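Local coordinates for protein beta-lactamase (Serratia marcescens, PDB 5GWA) that probably hydrolyses beta-lactam antibiotics as a class A extended-spectrum beta-lactamase, and is inhibited by avibactam, which occupies its pocket here, at residues V22-L27 against I246-S251; P199-G204 against K262-I267. All blocks are in the same frame, centred on the assembly; numbering follows the deposited sequence.

Contact 1: V22-L27 against I246-S251; sequences VGVAVL and IAVYVS
With CG1 trans to its own N (chi1 -177°), Val22 reaches over to Val248, likewise trans (chi1 -178°), and crosses it at an angle, the CG1 methyls meeting at 4.0 Å. The other branch of Val22, CG2, lies beside Val250 CG1 at 4.2 Å, the two side chains pointing the same way. At the far end Val26 and Ile246 repeat this side-by-side approach, CG2 of the valine resting against CD1 of the isoleucine at 4.1 Å. All these branched side chains project from one face of the sheet, where Val248 and Val250 pack on Ile264 of helix 257-276. Strands 21-28 and 243-253 are antiparallel neighbours in the five-stranded sheet of the class A beta-lactamase fold, flanked here by that helix and, on the other face, by helix 164-175. Two hydrogen-bonded pairs hold the register. Gly23 N donates to Tyr249 O at 2.9 Å, and the returning bond from Tyr249 N to Gly23 O is straighter (169° at the hydrogen); Ala25 and Ala247 form an equivalent pair of bonds, Ala247 N to Ala25 O measuring 2.9 Å. On the Tyr249 side of the sheet, Gly23 brings no side chain, and its O lies at the edge of the tyrosine ring, near its plane, 4.0 Å from CD1. The Tyr249 hydroxyl is hydrogen-bonded to Thr167 OG1, while Ala25 packs on Pro164 and Val168.

Contact 2: P199-G204 against K262-I267; sequences PKRLKG and KIIAEI
Arg201 runs past Ile264 of helix 257-276 with its aliphatic part. Its CB lies 4.0 Å from Ile264 CG2; CG and CD then pass the other branch, CD coming to 3.9 Å from Ile264 CD1. Beyond CD the extended chain leaves the helix segment: NE is hydrogen-bonded to Glu261 OE2, NH1 to the carbonyls of Gly217 and Asn231, and NH2 to Ser218 OG. These bonds fix the rotation of the guanidinium group. With chi1 at -56°, which turns CG2 anti to the backbone N, Ile264 also presses this methyl on the loop, 3.5 Å from Leu202 N and 3.8 Å from Leu202 CD2. One helix position later, the small Ala265 lets the main chain come close: its CB is 3.3 Å from Arg201 O, and its CA makes a bent CH···O contact with the same atom at 3.2 Å. That oxygen accepts the bond from Gly204 N that closes a type I turn. A water bridges the two backbones, donating to Leu202 O and to Ala265 O, each at 2.8 Å. Lys200 NZ is hydrogen-bonded to Asn93 OD1 of the second subunit. The turn thus sets against the C-terminal helix an arginine that lines the avibactam pocket of this class A beta-lactamase.

Overall arrangement
Contacts 1 and 2 lie with their centres 11 Å apart and share one hydrophobic layer between the five-stranded sheet and helix 257-276. Their side chains touch directly: Val250 CG2 is 3.8 Å from Ile263 CG2, and Ile246 CG2 is 3.8 Å from Leu202 CD2, so both the helix and the loop 199-204 rest on strand 243-253. That strand is followed in the chain by the helix, after a three-residue link, and along the chain the four segments alternate. Of the two, contact 2 supplies Arg201 to the avibactam pocket, whereas in contact 1 the Tyr249 side chain stays about 10 Å from the bound inhibitor.

Contact 1: V22-L27 against I246-S251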
loop_
_atom_site.group_PDB
_atom_site.type_symbol
_atom_site.label_atom_id
_atom_site.label_comp_id
_atom_site.label_asym_id
_atom_site.label_seq_id
_atom_site.Cartn_x
_atom_site.Cartn_y
_atom_site.Cartn_z
ATOM N N VAL A 22 9.897 22.784 6.470
ATOM C CA VAL A 22 9.259 22.139 7.629
ATOM C C VAL A 22 8.332 23.139 8.306
ATOM O O VAL A 22 8.754 24.172 8.802
ATOM C CB VAL A 22 10.275 21.606 8.626
ATOM C CG1 VAL A 22 9.578 20.891 9.774
ATOM C CG2 VAL A 22 11.259 20.665 7.932
ATOM N N GLY A 23 7.049 22.806 8.351
ATOM C CA GLY A 23 6.059 23.632 9.028
ATOM C C GLY A 23 5.740 23.077 10.387
ATOM O O GLY A 23 5.544 21.869 10.525
ATOM N N VAL A 24 5.714 23.942 11.380
ATOM C CA VAL A 24 5.485 23.516 12.762
ATOM C C VAL A 24 4.419 24.395 13.403
ATOM O O VAL A 24 4.490 25.610 13.307
ATOM C CB VAL A 24 6.740 23.646 13.617
ATOM C CG1 VAL A 24 6.453 23.155 15.031
ATOM C CG2 VAL A 24 7.884 22.869 12.999
ATOM N N ALA A 25 3.454 23.804 14.114
ATOM C CA ALA A 25 2.600 24.586 15.002
ATOM C C ALA A 25 2.353 23.807 16.271
ATOM O O ALA A 25 2.237 22.571 16.251
ATOM C CB ALA A 25 1.286 24.956 14.371
ATOM N N VAL A 26 2.229 24.559 17.360
ATOM C CA VAL A 26 1.937 24.022 18.681
ATOM C C VAL A 26 0.918 24.953 19.318
ATOM O O VAL A 26 1.040 26.179 19.216
ATOM C CB VAL A 26 3.187 23.975 19.588
ATOM C CG1 VAL A 26 2.861 23.246 20.896
ATOM C CG2 VAL A 26 4.353 23.304 18.910
ATOM N N LEU A 27 -0.080 24.369 19.969
ATOM C CA LEU A 27 -1.058 25.129 20.746
ATOM C C LEU A 27 -1.333 24.383 22.042
ATOM O O LEU A 27 -1.765 23.218 22.032
ATOM C CB LEU A 27 -2.333 25.261 19.932
ATOM C CG LEU A 27 -3.342 26.371 20.102
ATOM C CD1 LEU A 27 -2.611 27.727 20.181
ATOM C CD2 LEU A 27 -4.291 26.348 18.904
ATOM N N ILE A 246 0.076 19.511 18.526
ATOM C CA ILE A 246 1.258 19.772 17.729
ATOM C C ILE A 246 1.039 19.212 16.319
ATOM O O ILE A 246 0.457 18.153 16.132
ATOM C CB ILE A 246 2.530 19.190 18.385
ATOM C CG1 ILE A 246 3.781 19.425 17.546
ATOM C CG2 ILE A 246 2.358 17.717 18.706
ATOM C CD1 ILE A 246 5.060 19.259 18.329
ATOM N N ALA A 247 1.522 19.950 15.324
ATOM C CA ALA A 247 1.520 19.479 13.956
ATOM C C ALA A 247 2.843 19.762 13.294
ATOM O O ALA A 247 3.346 20.894 13.379
ATOM C CB ALA A 247 0.405 20.139 13.197
ATOM N N VAL A 248 3.468 18.739 12.714
ATOM C CA VAL A 248 4.718 18.935 11.999
ATOM C C VAL A 248 4.588 18.382 10.594
ATOM O O VAL A 248 4.184 17.232 10.400
ATOM C CB VAL A 248 5.936 18.294 12.707
ATOM C CG1 VAL A 248 7.220 18.564 11.939
ATOM C CG2 VAL A 248 6.051 18.792 14.147
ATOM N N TYR A 249 4.930 19.206 9.594
ATOM C CA TYR A 249 4.896 18.809 8.193
ATOM C C TYR A 249 6.290 18.961 7.604
ATOM O O TYR A 249 6.799 20.066 7.501
ATOM C CB TYR A 249 3.940 19.710 7.386
ATOM C CG TYR A 249 2.544 19.663 7.901
ATOM C CD1 TYR A 249 2.136 20.476 8.942
ATOM C CD2 TYR A 249 1.606 18.805 7.335
ATOM C CE1 TYR A 249 0.838 20.436 9.408
ATOM C CE2 TYR A 249 0.347 18.667 7.880
ATOM C CZ TYR A 249 -0.015 19.462 8.910
ATOM O OH TYR A 249 -1.293 19.325 9.361
ATOM N N VAL A 250 6.989 17.849 7.355
ATOM C CA VAL A 250 8.271 17.905 6.653
ATOM C C VAL A 250 8.005 17.754 5.169
ATOM O O VAL A 250 7.591 16.684 4.700
ATOM C CB VAL A 250 9.218 16.779 7.148
ATOM C CG1 VAL A 250 10.549 16.854 6.415
ATOM C CG2 VAL A 250 9.404 16.831 8.650
ATOM N N SER A 251 8.126 18.860 4.414
ATOM C CA SER A 251 7.683 18.853 3.032
ATOM C C SER A 251 8.817 19.066 2.045
ATOM O O SER A 251 9.837 19.619 2.398
ATOM C CB SER A 251 6.542 19.862 2.800
ATOM O OG SER A 251 7.024 21.199 2.788
#

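Contact 2: P199-G204 against K262-I267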
loop_
_atom_site.group_PDB
_atom_site.type_symbol
_atom_site.label_atom_id
_atom_site.label_comp_id
_atom_site.label_asym_id
_atom_site.label_seq_id
_atom_site.Cartn_x
_atom_site.Cartn_y
_atom_site.Cartn_z
ATOM N N PRO A 199 5.515 5.463 14.624
ATOM C CA PRO A 199 5.898 5.463 16.024
ATOM C C PRO A 199 7.234 6.155 16.297
ATOM O O PRO A 199 7.525 6.453 17.447
ATOM C CB PRO A 199 6.016 3.965 16.330
ATOM C CG PRO A 199 6.417 3.373 15.009
ATOM C CD PRO A 199 5.540 4.111 14.043
ATOM N N LYS A 200 8.019 6.430 15.249
ATOM C CA LYS A 200 9.248 7.227 15.401
ATOM C C LYS A 200 9.106 8.657 14.886
ATOM O O LYS A 200 10.101 9.342 14.724
ATOM C CB LYS A 200 10.439 6.525 14.731
ATOM C CG LYS A 200 10.634 5.089 15.225
ATOM C CD LYS A 200 10.736 5.014 16.741
ATOM C CE LYS A 200 11.864 4.098 17.195
ATOM N NZ LYS A 200 11.442 2.673 17.157
ATOM N N ARG A 201 7.865 9.163 14.909
ATOM C CA ARG A 201 7.586 10.562 14.560
ATOM C C ARG A 201 7.319 11.354 15.823
ATOM O O ARG A 201 8.212 11.463 16.634
ATOM C CB ARG A 201 6.494 10.632 13.475
ATOM C CG ARG A 201 6.903 9.918 12.198
ATOM C CD ARG A 201 5.937 10.093 11.044
ATOM N NE ARG A 201 6.310 9.257 9.905
ATOM C CZ ARG A 201 5.750 9.326 8.700
ATOM N NH1 ARG A 201 4.776 10.182 8.449
ATOM N NH2 ARG A 201 6.131 8.502 7.760
ATOM N N LEU A 202 6.125 11.916 16.049
ATOM C CA LEU A 202 5.909 12.655 17.270
ATOM C C LEU A 202 6.315 11.894 18.517
ATOM O O LEU A 202 6.877 12.475 19.438
ATOM C CB LEU A 202 4.465 13.140 17.437
ATOM C CG LEU A 202 3.979 14.199 16.432
ATOM C CD1 LEU A 202 2.502 14.390 16.522
ATOM C CD2 LEU A 202 4.686 15.549 16.639
ATOM N N LYS A 203 5.965 10.610 18.584
ATOM C CA LYS A 203 6.238 9.740 19.727
ATOM C C LYS A 203 7.715 9.349 19.881
ATOM O O LYS A 203 8.104 8.793 20.889
ATOM C CB LYS A 203 5.396 8.467 19.595
ATOM C CG LYS A 203 3.892 8.677 19.825
ATOM C CD LYS A 203 3.096 7.447 19.425
ATOM C CE LYS A 203 3.376 6.270 20.340
ATOM N NZ LYS A 203 2.763 6.475 21.675
ATOM N N GLY A 204 8.541 9.600 18.870
ATOM C CA GLY A 204 9.797 8.870 18.741
ATOM C C GLY A 204 10.762 9.007 19.902
ATOM O O GLY A 204 11.482 8.043 20.235
ATOM N N LYS A 262 13.014 11.737 11.977
ATOM C CA LYS A 262 13.773 12.277 13.062
ATOM C C LYS A 262 13.545 13.765 13.262
ATOM O O LYS A 262 13.459 14.227 14.392
ATOM C CB LYS A 262 15.260 11.988 12.808
ATOM C CG LYS A 262 16.197 12.463 13.892
ATOM C CD LYS A 262 16.089 11.612 15.142
ATOM C CE LYS A 262 16.996 10.393 15.072
ATOM N NZ LYS A 262 16.742 9.434 16.190
ATOM N N ILE A 263 13.306 14.498 12.167
ATOM C CA ILE A 263 12.968 15.916 12.296
ATOM C C ILE A 263 11.717 16.104 13.140
ATOM O O ILE A 263 11.681 16.927 14.060
ATOM C CB ILE A 263 12.782 16.583 10.930
ATOM C CG1 ILE A 263 14.151 16.788 10.244
ATOM C CG2 ILE A 263 12.109 17.941 11.066
ATOM C CD1 ILE A 263 14.072 17.066 8.776
ATOM N N ILE A 264 10.705 15.285 12.870
ATOM C CA ILE A 264 9.473 15.366 13.661
ATOM C C ILE A 264 9.721 15.017 15.120
ATOM O O ILE A 264 9.273 15.731 16.034
ATOM C CB ILE A 264 8.368 14.439 13.092
ATOM C CG1 ILE A 264 8.101 14.783 11.614
ATOM C CG2 ILE A 264 7.083 14.568 13.914
ATOM C CD1 ILE A 264 7.173 13.837 10.891
ATOM N N ALA A 265 10.478 13.942 15.333
ATOM C CA ALA A 265 10.714 13.406 16.672
ATOM C C ALA A 265 11.504 14.415 17.521
ATOM O O ALA A 265 11.187 14.668 18.675
ATOM C CB ALA A 265 11.452 12.068 16.576
ATOM N N GLU A 266 12.510 15.032 16.895
ATOM C CA GLU A 266 13.381 15.963 17.588
ATOM C C GLU A 266 12.668 17.275 17.883
ATOM O O GLU A 266 12.752 17.776 18.997
ATOM C CB GLU A 266 14.638 16.239 16.794
ATOM C CG GLU A 266 15.582 15.052 16.726
ATOM C CD GLU A 266 16.451 14.894 17.965
ATOM O OE1 GLU A 266 16.167 15.495 19.024
ATOM O OE2 GLU A 266 17.431 14.122 17.861
ATOM N N ILE A 267 11.870 17.765 16.938
ATOM C CA ILE A 267 11.093 18.990 17.171
ATOM C C ILE A 267 10.088 18.751 18.303
ATOM O O ILE A 267 9.935 19.545 19.226
ATOM C CB ILE A 267 10.407 19.514 15.886
ATOM C CG1 ILE A 267 11.457 20.101 14.950
ATOM C CG2 ILE A 267 9.359 20.568 16.212
ATOM C CD1 ILE A 267 10.955 20.415 13.572
HETATM O O HOH W 1 9.583 12.729 20.008
#